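Local coordinates for D-3-phosphoglycerate dehydrogenase oxidoreductase protein (Ralstonia solanacearum, PDB 3GG9) that probably oxidises D-3-phosphoglycerate with NAD as cofactor, as a member of the D-isomer-specific 2-hydroxyacid dehydrogenase family, at residues I75-G79 with Y312-A316; T95-V101 with V331-L337. All blocks are in the same frame, centred on the assembly; numbering follows the deposited sequence.

Contact 1: residues I75-G79 with Y312-A316; sequences ISQTG and YFGIA. With SO4 (sulfate ion), chain E.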
loop_
_atom_site.group_PDB
_atom_site.type_symbol
_atom_site.label_atom_id
_atom_site.label_comp_id
_atom_site.label_asym_id
_atom_site.label_seq_id
_atom_site.Cartn_x
_atom_site.Cartn_y
_atom_site.Cartn_z
ATOM N N ILE A 75 34.939 -4.769 11.283
ATOM C CA ILE A 75 33.485 -4.716 11.234
ATOM C C ILE A 75 33.125 -3.845 10.042
ATOM O O ILE A 75 33.577 -2.691 9.941
ATOM C CB ILE A 75 32.883 -4.138 12.520
ATOM C CG1 ILE A 75 33.165 -5.073 13.697
ATOM C CG2 ILE A 75 31.347 -3.952 12.383
ATOM C CD1 ILE A 75 33.083 -4.362 15.037
ATOM N N SER A 76 32.352 -4.412 9.118
ATOM C CA SER A 76 31.892 -3.653 7.960
ATOM C C SER A 76 30.391 -3.393 8.063
ATOM O O SER A 76 29.591 -4.320 8.029
ATOM C CB SER A 76 32.222 -4.374 6.643
ATOM O OG SER A 76 32.054 -3.461 5.569
ATOM N N GLN A 77 30.045 -2.115 8.190
ATOM C CA GLN A 77 28.688 -1.654 8.416
ATOM C C GLN A 77 28.011 -1.325 7.105
ATOM O O GLN A 77 28.543 -0.529 6.306
ATOM C CB GLN A 77 28.718 -0.385 9.274
ATOM C CG GLN A 77 27.368 0.143 9.668
ATOM C CD GLN A 77 26.583 -0.905 10.404
ATOM O OE1 GLN A 77 27.019 -1.419 11.422
ATOM N NE2 GLN A 77 25.438 -1.261 9.866
ATOM N N THR A 78 26.835 -1.923 6.900
ATOM C CA THR A 78 25.948 -1.528 5.807
ATOM C C THR A 78 25.308 -0.198 6.219
ATOM O O THR A 78 24.799 -0.074 7.330
ATOM C CB THR A 78 24.852 -2.611 5.500
ATOM O OG1 THR A 78 24.136 -2.931 6.697
ATOM C CG2 THR A 78 25.453 -3.882 4.881
ATOM N N GLY A 79 25.385 0.806 5.353
ATOM C CA GLY A 79 24.907 2.135 5.688
ATOM C C GLY A 79 25.828 2.880 6.644
ATOM O O GLY A 79 26.974 2.477 6.857
ATOM N N TYR A 312 23.728 -1.464 -0.635
ATOM C CA TYR A 312 24.232 -1.530 0.739
ATOM C C TYR A 312 25.350 -2.565 0.929
ATOM O O TYR A 312 26.429 -2.212 1.387
ATOM C CB TYR A 312 23.099 -1.753 1.740
ATOM C CG TYR A 312 22.353 -0.486 2.143
ATOM C CD1 TYR A 312 22.458 0.020 3.436
ATOM C CD2 TYR A 312 21.546 0.211 1.235
ATOM C CE1 TYR A 312 21.775 1.182 3.817
ATOM C CE2 TYR A 312 20.857 1.377 1.607
ATOM C CZ TYR A 312 20.970 1.847 2.903
ATOM O OH TYR A 312 20.301 2.998 3.281
ATOM N N PHE A 313 25.088 -3.820 0.565
ATOM C CA PHE A 313 26.087 -4.888 0.654
ATOM C C PHE A 313 27.220 -4.752 -0.362
ATOM O O PHE A 313 28.385 -5.033 -0.049
ATOM C CB PHE A 313 25.407 -6.240 0.545
ATOM C CG PHE A 313 24.513 -6.522 1.728
ATOM C CD1 PHE A 313 25.048 -7.088 2.877
ATOM C CD2 PHE A 313 23.176 -6.136 1.713
ATOM C CE1 PHE A 313 24.252 -7.328 3.985
ATOM C CE2 PHE A 313 22.337 -6.366 2.850
ATOM C CZ PHE A 313 22.903 -6.958 3.975
ATOM N N GLY A 314 26.890 -4.326 -1.574
ATOM C CA GLY A 314 27.951 -4.063 -2.560
ATOM C C GLY A 314 29.039 -3.196 -1.935
ATOM O O GLY A 314 30.223 -3.531 -1.993
ATOM N N ILE A 315 28.623 -2.102 -1.304
ATOM C CA ILE A 315 29.546 -1.184 -0.641
ATOM C C ILE A 315 30.230 -1.779 0.577
ATOM O O ILE A 315 31.435 -1.627 0.714
ATOM C CB ILE A 315 28.863 0.178 -0.304
ATOM C CG1 ILE A 315 28.638 0.968 -1.590
ATOM C CG2 ILE A 315 29.703 1.009 0.659
ATOM C CD1 ILE A 315 27.624 2.083 -1.447
ATOM N N ALA A 316 29.488 -2.448 1.464
ATOM C CA ALA A 316 30.117 -3.074 2.634
ATOM C C ALA A 316 31.152 -4.155 2.250
ATOM O O ALA A 316 32.202 -4.255 2.898
ATOM C CB ALA A 316 29.056 -3.633 3.623
HETATM S S SO4 E . 21.382 4.465 6.440
HETATM O O1 SO4 E . 21.136 3.045 6.301
HETATM O O2 SO4 E . 22.809 4.725 6.430
HETATM O O3 SO4 E . 20.764 5.166 5.322
HETATM O O4 SO4 E . 20.783 4.902 7.700
HETATM O O HOH W 1 26.552 0.372 2.710
#

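Contact 2: residues T95-V101 with V331-L337; sequences TDKGVVV and VANPTAL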
loop_
_atom_site.group_PDB
_atom_site.type_symbol
_atom_site.label_atom_id
_atom_site.label_comp_id
_atom_site.label_asym_id
_atom_site.label_seq_id
_atom_site.Cartn_x
_atom_site.Cartn_y
_atom_site.Cartn_z
ATOM N N THR A 95 38.351 0.723 18.651
ATOM C CA THR A 95 39.638 1.393 18.527
ATOM C C THR A 95 40.668 0.822 19.519
ATOM O O THR A 95 41.828 0.638 19.155
ATOM C CB THR A 95 39.480 2.919 18.689
ATOM O OG1 THR A 95 38.567 3.409 17.698
ATOM C CG2 THR A 95 40.805 3.627 18.524
ATOM N N ASP A 96 40.216 0.503 20.739
ATOM C CA ASP A 96 41.043 -0.145 21.776
ATOM C C ASP A 96 41.576 -1.517 21.365
ATOM O O ASP A 96 42.716 -1.871 21.691
ATOM C CB ASP A 96 40.258 -0.293 23.093
ATOM C CG ASP A 96 40.113 1.021 23.850
ATOM O OD1 ASP A 96 40.783 2.015 23.483
ATOM O OD2 ASP A 96 39.317 1.065 24.815
ATOM N N LYS A 97 40.747 -2.287 20.656
ATOM C CA LYS A 97 41.139 -3.617 20.193
ATOM C C LYS A 97 41.851 -3.564 18.841
ATOM O O LYS A 97 42.314 -4.587 18.344
ATOM C CB LYS A 97 39.926 -4.553 20.102
ATOM C CG LYS A 97 39.110 -4.700 21.393
ATOM C CD LYS A 97 39.710 -5.716 22.360
ATOM C CE LYS A 97 38.737 -6.039 23.491
ATOM N NZ LYS A 97 38.360 -4.847 24.308
ATOM N N GLY A 98 41.941 -2.379 18.249
ATOM C CA GLY A 98 42.470 -2.247 16.893
ATOM C C GLY A 98 41.571 -2.932 15.868
ATOM O O GLY A 98 42.057 -3.514 14.901
ATOM N N VAL A 99 40.261 -2.884 16.111
ATOM C CA VAL A 99 39.241 -3.380 15.178
ATOM C C VAL A 99 38.744 -2.197 14.358
ATOM O O VAL A 99 38.201 -1.241 14.928
ATOM C CB VAL A 99 38.066 -4.045 15.938
ATOM C CG1 VAL A 99 36.894 -4.368 14.988
ATOM C CG2 VAL A 99 38.545 -5.311 16.626
ATOM N N VAL A 100 38.956 -2.232 13.036
ATOM C CA VAL A 100 38.487 -1.133 12.195
ATOM C C VAL A 100 37.009 -1.269 11.863
ATOM O O VAL A 100 36.525 -2.358 11.559
ATOM C CB VAL A 100 39.344 -0.884 10.900
ATOM C CG1 VAL A 100 40.733 -0.407 11.272
ATOM C CG2 VAL A 100 39.406 -2.112 10.011
ATOM N N VAL A 101 36.293 -0.157 11.959
ATOM C CA VAL A 101 34.886 -0.122 11.595
ATOM C C VAL A 101 34.767 0.572 10.250
ATOM O O VAL A 101 35.190 1.718 10.087
ATOM C CB VAL A 101 34.023 0.555 12.673
ATOM C CG1 VAL A 101 32.576 0.710 12.188
ATOM C CG2 VAL A 101 34.066 -0.270 13.968
ATOM N N VAL A 331 37.264 3.725 6.695
ATOM C CA VAL A 331 37.445 3.519 8.145
ATOM C C VAL A 331 36.814 4.663 8.932
ATOM O O VAL A 331 37.144 5.821 8.715
ATOM C CB VAL A 331 38.943 3.275 8.567
ATOM C CG1 VAL A 331 39.042 2.976 10.076
ATOM C CG2 VAL A 331 39.521 2.098 7.811
ATOM N N ALA A 332 35.872 4.309 9.810
ATOM C CA ALA A 332 35.186 5.260 10.676
ATOM C C ALA A 332 36.107 5.737 11.796
ATOM O O ALA A 332 36.098 6.919 12.138
ATOM C CB ALA A 332 33.924 4.634 11.274
ATOM N N ASN A 333 36.904 4.810 12.334
ATOM C CA ASN A 333 37.773 5.051 13.489
ATOM C C ASN A 333 39.266 4.916 13.140
ATOM O O ASN A 333 39.914 3.955 13.550
ATOM C CB ASN A 333 37.372 4.083 14.625
ATOM C CG ASN A 333 37.517 2.602 14.235
ATOM O OD1 ASN A 333 37.510 2.250 13.049
ATOM N ND2 ASN A 333 37.675 1.733 15.240
ATOM N N PRO A 334 39.832 5.877 12.379
ATOM C CA PRO A 334 41.152 5.615 11.792
ATOM C C PRO A 334 42.289 5.441 12.818
ATOM O O PRO A 334 43.329 4.873 12.484
ATOM C CB PRO A 334 41.401 6.849 10.907
ATOM C CG PRO A 334 40.064 7.502 10.753
ATOM C CD PRO A 334 39.353 7.224 12.037
ATOM N N THR A 335 42.077 5.888 14.057
ATOM C CA THR A 335 43.081 5.720 15.118
ATOM C C THR A 335 43.194 4.271 15.619
ATOM O O THR A 335 44.007 3.980 16.494
ATOM C CB THR A 335 42.889 6.720 16.304
ATOM O OG1 THR A 335 41.682 6.429 17.010
ATOM C CG2 THR A 335 42.852 8.171 15.809
ATOM N N ALA A 336 42.385 3.370 15.059
ATOM C CA ALA A 336 42.530 1.930 15.284
ATOM C C ALA A 336 43.606 1.321 14.384
ATOM O O ALA A 336 43.978 0.159 14.555
ATOM C CB ALA A 336 41.199 1.221 15.057
ATOM N N LEU A 337 44.082 2.095 13.410
ATOM C CA LEU A 337 45.124 1.639 12.494
ATOM C C LEU A 337 46.519 1.810 13.106
ATOM O O LEU A 337 47.487 1.176 12.669
ATOM C CB LEU A 337 45.035 2.387 11.162
ATOM C CG LEU A 337 43.825 2.104 10.263
ATOM C CD1 LEU A 337 43.678 3.197 9.206
ATOM C CD2 LEU A 337 43.944 0.741 9.614
#

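Contact 1: residues I75-G79 with Y312-A316
The C-terminal end of strand 74-77, with the turn that follows it, packs Ser76, Thr78 and Gly79 against Tyr312, Phe313 and Ala316 of helix 306-324 beside a bound sulfate. Ser76 reaches the helix through its hydroxyl: OG, swung to the far side from the backbone N (chi1 -166°), donates to Ala316 O at 2.8 Å. The donor approaches that carbonyl from well off its axis, with a C=O...OG angle of 116°, and lies out of the carbonyl plane. CB of Ala316 lies between the side chains of Ser76 and Thr78, 3.6 Å from Ser76 OG and 3.8 Å from Thr78 CG2.

Thr78 divides its branches by chemistry. Its methyl CG2 sits over one face of the Phe313 ring, 3.9 Å from the centroid and 18° off the normal, a CH-pi contact displaced toward the rim. The hydroxyl OG1 is instead bonded to Leu54 O, on the neighbouring strand 51-54. Strand 74-77 belongs to a five-stranded parallel sheet of order 2-1-3-4-5, consistent with the flavodoxin-like substrate-binding domain of this family, and helix 306-324, from late in the chain, packs on it.

At the last residue of the strand, Gln77 NE2 bonds Thr78 O at 2.9 Å in a nearly straight line, with the acceptor in the plane of the amide; Arg56 NH2 gives the same oxygen a second donor. A water joins the backbones, accepting from Gly79 N and donating to Tyr312 O. The Tyr312 ring runs past Gly79, whose N is 3.6 Å from Tyr312 CD1. The edge of the Tyr312 ring faces sulfate O1, and Tyr312 OH, also bonded to Ser107 N, lies within hydrogen-bonding distance of two sulfate oxygens. Arg80 N and Arg224 NH2 bind the same ion, which probably came from the crystallisation liquor.

Contact 2: residues T95-V101 with V331-L337
Asn333 bridges the last turn of helix 91-97, the connection after it and the start of strand 100-102, tying the C-terminal loop to all three with one side chain. From the backbone outward, Asn333 CB passes 3.4 Å from Thr95 OG1. With chi1 at 61°, CG lies between the backbone N and carbonyl carbon, which directs the amide into the bend of segment 95-101. There the two polar atoms do different work. Asn333 OD1 accepts from Val101 N at 2.9 Å in an almost straight bond, although the donor is tilted out of the carbonyl plane of Asn333. Asn333 ND2 spends its hydrogens on two acceptors: Val99 O at 3.0 Å, in the amide plane and nearly straight at 171°, and Thr95 OG1, tilted out of that plane and more bent at 147°. Three bonds therefore fix the rotation of the amide, and Thr95 OG1 has a further partner in Leu91 O.

Next to it, the backbones join directly where Ala332 N donates to Val101 O at 2.7 Å. Apolar contacts gather around Val100. Val100 CG1, placed beside its own backbone N, meets Leu337 CD2 at 3.8 Å, the two side chains crossing at about a right angle, while Val331 CG1 touches Val100 CB. Ala336 CB packs 3.8 Å from Thr95 CA. The helix closes in a Schellman motif, with Gly98 at positive phi turning the chain back toward the sheet.

Strand 100-102 is the outermost strand of the five-stranded sheet within this chain, paired on one side with strand 74-77; the loop after helix 306-324, with its 3-10 turn 334-336, runs past it and along the end of helix 91-97.

Both contacts bring a C-terminal part of the chain onto the same parallel sheet, at adjacent strands: contact 1 uses strand 74-77 and contact 2 the edge strand 100-102. They meet directly, since Ile75 N and Val100 O lie 2.9 Å apart, a probable hydrogen bond, and Ile75 CD1 packs on Val99 CG1. Contact 1 is wholly buried and sets strand and turn against a helix: one direct hydrogen bond, a methyl on a ring, and a water. Contact 2, farther from the chain's centre, is mostly buried but reaches exposed residues; its larger interface has four direct hydrogen bonds, three of them through one asparagine amide.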